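Local coordinates for protein NS2 (Infectious salmon anemia virus, PDB 5WCO) that probably builds the viral matrix layer, polymerizing with copies of itself and associating with the membrane, as expected of an orthomyxovirus matrix protein, at residues P41-L44 with I45-A48; T89-Q92 with L93-M97; N127-K130 with E131-C135. All blocks are in the same frame, centred on the assembly; numbering follows the deposited sequence.

Contact 1 (P41-L44 with I45-A48)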
loop_
_atom_site.group_PDB
_atom_site.type_symbol
_atom_site.label_atom_id
_atom_site.label_comp_id
_atom_site.label_asym_id
_atom_site.label_seq_id
_atom_site.Cartn_x
_atom_site.Cartn_y
_atom_site.Cartn_z
ATOM N N PRO A 41 4.286 -10.967 -13.531
ATOM C CA PRO A 41 5.319 -9.939 -13.325
ATOM C C PRO A 41 5.151 -8.681 -14.179
ATOM O O PRO A 41 5.094 -7.576 -13.600
ATOM C CB PRO A 41 6.609 -10.684 -13.661
ATOM C CG PRO A 41 6.324 -12.095 -13.170
ATOM C CD PRO A 41 4.854 -12.330 -13.476
ATOM N N ARG A 42 5.051 -8.834 -15.501
ATOM C CA ARG A 42 4.851 -7.678 -16.393
ATOM C C ARG A 42 3.491 -7.021 -16.188
ATOM O O ARG A 42 3.354 -5.795 -16.321
ATOM C CB ARG A 42 5.022 -8.059 -17.875
ATOM C CG ARG A 42 6.385 -8.639 -18.234
ATOM C CD ARG A 42 6.441 -9.210 -19.644
ATOM N NE ARG A 42 7.733 -9.866 -19.892
ATOM C CZ ARG A 42 8.819 -9.245 -20.346
ATOM N NH1 ARG A 42 8.778 -7.940 -20.613
ATOM N NH2 ARG A 42 9.946 -9.925 -20.532
ATOM N N GLU A 43 2.478 -7.825 -15.877
ATOM C CA GLU A 43 1.130 -7.273 -15.702
ATOM C C GLU A 43 1.075 -6.366 -14.486
ATOM O O GLU A 43 0.512 -5.263 -14.548
ATOM C CB GLU A 43 0.063 -8.370 -15.646
ATOM C CG GLU A 43 -0.266 -8.947 -17.016
ATOM C CD GLU A 43 -0.636 -7.862 -18.042
ATOM O OE1 GLU A 43 -1.346 -6.881 -17.680
ATOM O OE2 GLU A 43 -0.217 -7.995 -19.214
ATOM N N LEU A 44 1.693 -6.824 -13.396
ATOM C CA LEU A 44 1.885 -5.979 -12.224
ATOM C C LEU A 44 2.551 -4.661 -12.597
ATOM O O LEU A 44 2.126 -3.612 -12.133
ATOM C CB LEU A 44 2.741 -6.690 -11.196
ATOM C CG LEU A 44 2.141 -7.954 -10.642
ATOM C CD1 LEU A 44 3.194 -8.725 -9.839
ATOM C CD2 LEU A 44 0.963 -7.573 -9.788
ATOM N N ILE A 45 3.592 -4.710 -13.431
ATOM C CA ILE A 45 4.283 -3.476 -13.820
ATOM C C ILE A 45 3.382 -2.579 -14.666
ATOM O O ILE A 45 3.264 -1.379 -14.395
ATOM C CB ILE A 45 5.650 -3.719 -14.554
ATOM C CG1 ILE A 45 6.510 -4.763 -13.823
ATOM C CG2 ILE A 45 6.418 -2.409 -14.683
ATOM C CD1 ILE A 45 7.006 -4.299 -12.441
ATOM N N ARG A 46 2.746 -3.146 -15.691
ATOM C CA ARG A 46 1.811 -2.354 -16.501
ATOM C C ARG A 46 0.679 -1.798 -15.658
ATOM O O ARG A 46 0.240 -0.664 -15.871
ATOM C CB ARG A 46 1.258 -3.150 -17.680
ATOM C CG ARG A 46 2.304 -3.463 -18.737
ATOM C CD ARG A 46 1.896 -4.655 -19.552
ATOM N NE ARG A 46 3.006 -5.134 -20.351
ATOM C CZ ARG A 46 2.991 -6.251 -21.066
ATOM N NH1 ARG A 46 1.910 -7.019 -21.088
ATOM N NH2 ARG A 46 4.065 -6.604 -21.759
ATOM N N HIS A 47 0.228 -2.581 -14.680
ATOM C CA HIS A 47 -0.835 -2.109 -13.812
ATOM C C HIS A 47 -0.441 -0.910 -12.959
ATOM O O HIS A 47 -1.154 0.086 -12.959
ATOM C CB HIS A 47 -1.399 -3.194 -12.905
ATOM C CG HIS A 47 -2.459 -2.678 -11.985
ATOM N ND1 HIS A 47 -3.764 -2.480 -12.390
ATOM C CD2 HIS A 47 -2.395 -2.259 -10.698
ATOM C CE1 HIS A 47 -4.465 -1.987 -11.383
ATOM N NE2 HIS A 47 -3.659 -1.841 -10.347
ATOM N N ALA A 48 0.671 -0.987 -12.228
ATOM C CA ALA A 48 1.047 0.131 -11.348
ATOM C C ALA A 48 1.390 1.413 -12.120
ATOM O O ALA A 48 1.088 2.528 -11.664
ATOM C CB ALA A 48 2.172 -0.253 -10.408
#
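I45 meets the preceding turn through its backbone N, which donates to P41 O at 3.2 Å; with CG1 anti to the carbonyl carbon (chi1 -47°), that branch runs back beside its own N and lies next to the same P41 carbonyl. The I45 side chain packs on F77 and on L65 of helix 55-66. R46 follows, its N donating to R42 O at 2.8 Å with an almost straight N-H...O angle of 175°. Its side chain runs extended past R42, and the guanidinium lies with one face over R42 CB, the carbon 4.1 Å above the plane. At the edge of the same group, NH1 forms a salt bridge with E43 OE2 at 3.0 Å; the hydrogen bond within it is weak, and the carboxylate stands 78° to the guanidinium. E43 bends at chi2 to get there. These are i to i+3 and i to i+4 contacts in the opening turns of helix 41-50. E76 is the stronger polar partner of R46 and also receives R42 NH1 in a salt bridge, so the acid probably offsets their like charges. H47 N bonds E43 O at 2.7 Å. A48 N reaches L44 O at 3.0 Å, while A48 CB touches V58 and M61 of helix 55-66.

Contact 2 (T89-Q92 with L93-M97); sequences TLNQ and LVNGM
Q92 is linked to G96 through its backbone, G96 N donating to Q92 O at 2.7 Å, while its side chain turns back to the start of the helix. From CB, which lies next to L93 N simply because the chain continues there, CG is placed beside the backbone N (chi1 -72°) and the chain extends beyond it, carrying CD and the amide back toward T89. At the tip, OE1 accepts T89 N at 2.9 Å, with the donor tilted 16° from the carbonyl plane, and also takes K88 N; two backbone N-H groups thus grip this one oxygen. The return bond, Q92 N to T89 OG1 at 3.1 Å, completes a capping box with T89 as N-cap of helix 90-99. One turn on, L93 N, V94 N and N95 N donate to T89 O, L90 O and N91 O. On the flank facing helices 115-131 and 101-110, L90 CD1 lies 4.3 Å from L93 CD2 and 4.4 Å from V94 CG2, a loose apolar row; L90 and V94 also touch H124, and L93 packs on L105 and V108. On another flank the amides of N91 and N95 stand at 89° to each other, their ND2 atoms facing each other as modelled without a hydrogen bond.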
loop_
_atom_site.group_PDB
_atom_site.type_symbol
_atom_site.label_atom_id
_atom_site.label_comp_id
_atom_site.label_asym_id
_atom_site.label_seq_id
_atom_site.Cartn_x
_atom_site.Cartn_y
_atom_site.Cartn_z
ATOM N N THR A 89 26.866 -2.325 -5.053
ATOM C CA THR A 89 26.755 -2.462 -3.612
ATOM C C THR A 89 25.462 -1.876 -3.011
ATOM O O THR A 89 24.925 -0.835 -3.458
ATOM C CB THR A 89 27.973 -1.840 -2.903
ATOM O OG1 THR A 89 27.751 -0.444 -2.693
ATOM C CG2 THR A 89 29.204 -2.006 -3.761
ATOM N N LEU A 90 24.996 -2.554 -1.968
ATOM C CA LEU A 90 23.946 -2.031 -1.132
ATOM C C LEU A 90 24.167 -0.547 -0.829
ATOM O O LEU A 90 23.197 0.205 -0.728
ATOM C CB LEU A 90 23.845 -2.843 0.145
ATOM C CG LEU A 90 22.678 -2.541 1.080
ATOM C CD1 LEU A 90 21.315 -2.917 0.416
ATOM C CD2 LEU A 90 22.864 -3.221 2.434
ATOM N N ASN A 91 25.430 -0.122 -0.736
ATOM C CA ASN A 91 25.779 1.297 -0.539
ATOM C C ASN A 91 25.273 2.204 -1.648
ATOM O O ASN A 91 24.491 3.117 -1.384
ATOM C CB ASN A 91 27.291 1.512 -0.383
ATOM C CG ASN A 91 27.624 2.887 0.192
ATOM O OD1 ASN A 91 27.263 3.195 1.342
ATOM N ND2 ASN A 91 28.322 3.719 -0.600
ATOM N N GLN A 92 25.711 1.937 -2.878
ATOM C CA GLN A 92 25.320 2.723 -4.044
ATOM C C GLN A 92 23.801 2.800 -4.128
ATOM O O GLN A 92 23.223 3.884 -4.263
ATOM C CB GLN A 92 25.888 2.105 -5.325
ATOM C CG GLN A 92 27.400 2.263 -5.498
ATOM C CD GLN A 92 27.982 1.295 -6.525
ATOM O OE1 GLN A 92 28.032 0.085 -6.291
ATOM N NE2 GLN A 92 28.420 1.820 -7.662
ATOM N N LEU A 93 23.176 1.633 -4.006
ATOM C CA LEU A 93 21.734 1.503 -4.008
ATOM C C LEU A 93 21.047 2.414 -2.996
ATOM O O LEU A 93 20.136 3.141 -3.363
ATOM C CB LEU A 93 21.304 0.060 -3.771
ATOM C CG LEU A 93 19.781 -0.066 -3.754
ATOM C CD1 LEU A 93 19.210 0.009 -5.189
ATOM C CD2 LEU A 93 19.387 -1.348 -3.056
ATOM N N VAL A 94 21.477 2.381 -1.741
ATOM C CA VAL A 94 20.837 3.178 -0.704
ATOM C C VAL A 94 21.058 4.688 -0.899
ATOM O O VAL A 94 20.173 5.480 -0.605
ATOM C CB VAL A 94 21.275 2.727 0.706
ATOM C CG1 VAL A 94 20.932 3.787 1.770
ATOM C CG2 VAL A 94 20.635 1.402 1.048
ATOM N N ASN A 95 22.227 5.091 -1.398
ATOM C CA ASN A 95 22.478 6.512 -1.617
ATOM C C ASN A 95 21.805 6.997 -2.892
ATOM O O ASN A 95 21.331 8.121 -2.954
ATOM C CB ASN A 95 23.984 6.829 -1.631
ATOM C CG ASN A 95 24.658 6.510 -0.306
ATOM O OD1 ASN A 95 24.077 6.718 0.766
ATOM N ND2 ASN A 95 25.881 5.974 -0.370
ATOM N N GLY A 96 21.759 6.140 -3.908
ATOM C CA GLY A 96 21.103 6.485 -5.142
ATOM C C GLY A 96 19.612 6.700 -4.938
ATOM O O GLY A 96 18.993 7.487 -5.639
ATOM N N MET A 97 19.042 6.016 -3.954
ATOM C CA MET A 97 17.637 6.158 -3.614
ATOM C C MET A 97 17.322 7.435 -2.809
ATOM O O MET A 97 16.183 7.649 -2.413
ATOM C CB MET A 97 17.131 4.901 -2.882
ATOM C CG MET A 97 16.828 3.756 -3.835
ATOM S SD MET A 97 16.277 2.257 -3.012
ATOM C CE MET A 97 14.588 2.664 -2.480
#

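Contact 3 (N127-K130 with E131-C135)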
loop_
_atom_site.group_PDB
_atom_site.type_symbol
_atom_site.label_atom_id
_atom_site.label_comp_id
_atom_site.label_asym_id
_atom_site.label_seq_id
_atom_site.Cartn_x
_atom_site.Cartn_y
_atom_site.Cartn_z
ATOM N N ASN A 127 11.999 -4.651 2.237
ATOM C CA ASN A 127 11.796 -3.909 3.468
ATOM C C ASN A 127 11.370 -2.465 3.192
ATOM O O ASN A 127 10.516 -1.895 3.895
ATOM C CB ASN A 127 13.045 -3.998 4.353
ATOM C CG ASN A 127 13.269 -2.755 5.172
ATOM O OD1 ASN A 127 12.595 -2.535 6.194
ATOM N ND2 ASN A 127 14.229 -1.919 4.732
ATOM N N TRP A 128 11.937 -1.882 2.140
ATOM C CA TRP A 128 11.599 -0.516 1.768
ATOM C C TRP A 128 10.138 -0.432 1.316
ATOM O O TRP A 128 9.383 0.446 1.753
ATOM C CB TRP A 128 12.531 -0.017 0.662
ATOM C CG TRP A 128 12.257 1.394 0.278
ATOM C CD1 TRP A 128 12.737 2.501 0.877
ATOM C CD2 TRP A 128 11.418 1.840 -0.791
ATOM N NE1 TRP A 128 12.256 3.624 0.259
ATOM C CE2 TRP A 128 11.441 3.248 -0.775
ATOM C CE3 TRP A 128 10.646 1.192 -1.755
ATOM C CZ2 TRP A 128 10.738 4.021 -1.695
ATOM C CZ3 TRP A 128 9.930 1.958 -2.670
ATOM C CH2 TRP A 128 9.987 3.359 -2.633
ATOM N N LEU A 129 9.757 -1.359 0.435
ATOM C CA LEU A 129 8.380 -1.473 -0.030
ATOM C C LEU A 129 7.399 -1.609 1.139
ATOM O O LEU A 129 6.381 -0.922 1.188
ATOM C CB LEU A 129 8.242 -2.653 -1.005
ATOM C CG LEU A 129 8.715 -2.320 -2.420
ATOM C CD1 LEU A 129 8.726 -3.546 -3.322
ATOM C CD2 LEU A 129 7.872 -1.188 -3.034
ATOM N N LYS A 130 7.742 -2.473 2.093
ATOM C CA LYS A 130 6.846 -2.830 3.193
ATOM C C LYS A 130 6.689 -1.748 4.261
ATOM O O LYS A 130 5.641 -1.664 4.899
ATOM C CB LYS A 130 7.311 -4.126 3.854
ATOM C CG LYS A 130 6.318 -4.717 4.826
ATOM C CD LYS A 130 7.018 -5.383 5.985
ATOM C CE LYS A 130 6.122 -6.395 6.665
ATOM N NZ LYS A 130 6.040 -7.656 5.871
ATOM N N GLU A 131 7.703 -0.909 4.462
ATOM C CA GLU A 131 7.660 -0.009 5.619
ATOM C C GLU A 131 8.047 1.462 5.426
ATOM O O GLU A 131 8.169 2.190 6.403
ATOM C CB GLU A 131 8.405 -0.645 6.815
ATOM C CG GLU A 131 7.452 -1.465 7.726
ATOM C CD GLU A 131 8.129 -2.589 8.505
ATOM O OE1 GLU A 131 9.299 -2.421 8.915
ATOM O OE2 GLU A 131 7.472 -3.638 8.718
ATOM N N GLU A 132 8.204 1.906 4.181
ATOM C CA GLU A 132 8.654 3.274 3.902
ATOM C C GLU A 132 8.134 3.853 2.583
ATOM O O GLU A 132 8.304 5.044 2.315
ATOM C CB GLU A 132 10.194 3.362 3.933
ATOM C CG GLU A 132 10.805 3.797 5.284
ATOM C CD GLU A 132 10.720 5.303 5.532
ATOM O OE1 GLU A 132 10.184 6.028 4.656
ATOM O OE2 GLU A 132 11.195 5.763 6.599
ATOM N N SER A 133 7.507 3.022 1.758
ATOM C CA SER A 133 7.064 3.466 0.438
ATOM C C SER A 133 5.667 4.080 0.503
ATOM O O SER A 133 5.218 4.725 -0.453
ATOM C CB SER A 133 7.048 2.304 -0.549
ATOM O OG SER A 133 6.021 1.379 -0.215
ATOM N N GLY A 134 4.977 3.858 1.622
ATOM C CA GLY A 134 3.625 4.361 1.812
ATOM C C GLY A 134 2.607 3.608 0.977
ATOM O O GLY A 134 1.417 3.948 0.939
ATOM N N CYS A 135 3.077 2.565 0.307
ATOM C CA CYS A 135 2.218 1.803 -0.582
ATOM C C CYS A 135 1.605 0.578 0.103
ATOM O O CYS A 135 0.767 -0.111 -0.486
ATOM C CB CYS A 135 2.999 1.392 -1.818
ATOM S SG CYS A 135 1.975 1.270 -3.267
#
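S133 and W128 meet in a CH-pi contact: S133 CB sits over one face of the indole, 3.8 Å from the centroid of its six-membered ring and 21° off the ring normal. The ring is brought there by CG lying anti to the backbone N of W128 (chi1 -178°). E132 CB comes obliquely to the other end of the indole, 4.1 Å from CD1. Among the hydrogen bonds, the shortest is from S133 OG to L129 O, 2.7 Å. The same hydroxyl oxygen accepts C135 N at 3.2 Å, which makes an ST turn, and these two bonds fix the rotation of this buried serine while tying the loop after helix 115-131 back to the helix. The backbone bonds are poorer: E131 N gives weak ones to N127 O and W128 O, and E132 N a weak one to W128 O, with an N-H...O angle of 131°. Of the charged groups, K130 and E131 run side by side in the same direction, E131 OE2 beside the aliphatic part of K130, but K130 NZ stays 5.1 Å from E131 OE2, which is no salt bridge. C135 packs on C33, to which it is disulfide-bonded in another structure of this protein, though not in this one.

In the fold
The three contacts follow one another along the chain, on helix 41-50, helix 90-99, and the end of helix 115-131 with its following loop, all before helix 142-149 in a strand-free chain. Contacts 2 and 3 touch directly, M97 CE packing 3.6 Å from W128 CE2, with centres 16 Å apart. Contacts 1 and 3 do not touch, their nearest atoms being about 7 Å apart, yet both pack on helices 23-30 and 55-66, which join them indirectly. Contacts 1 and 2 are the most distant pair, 25 Å between centres. All three thus belong to one N-terminal helical unit of a single chain, consistent with a compact building block of a matrix layer.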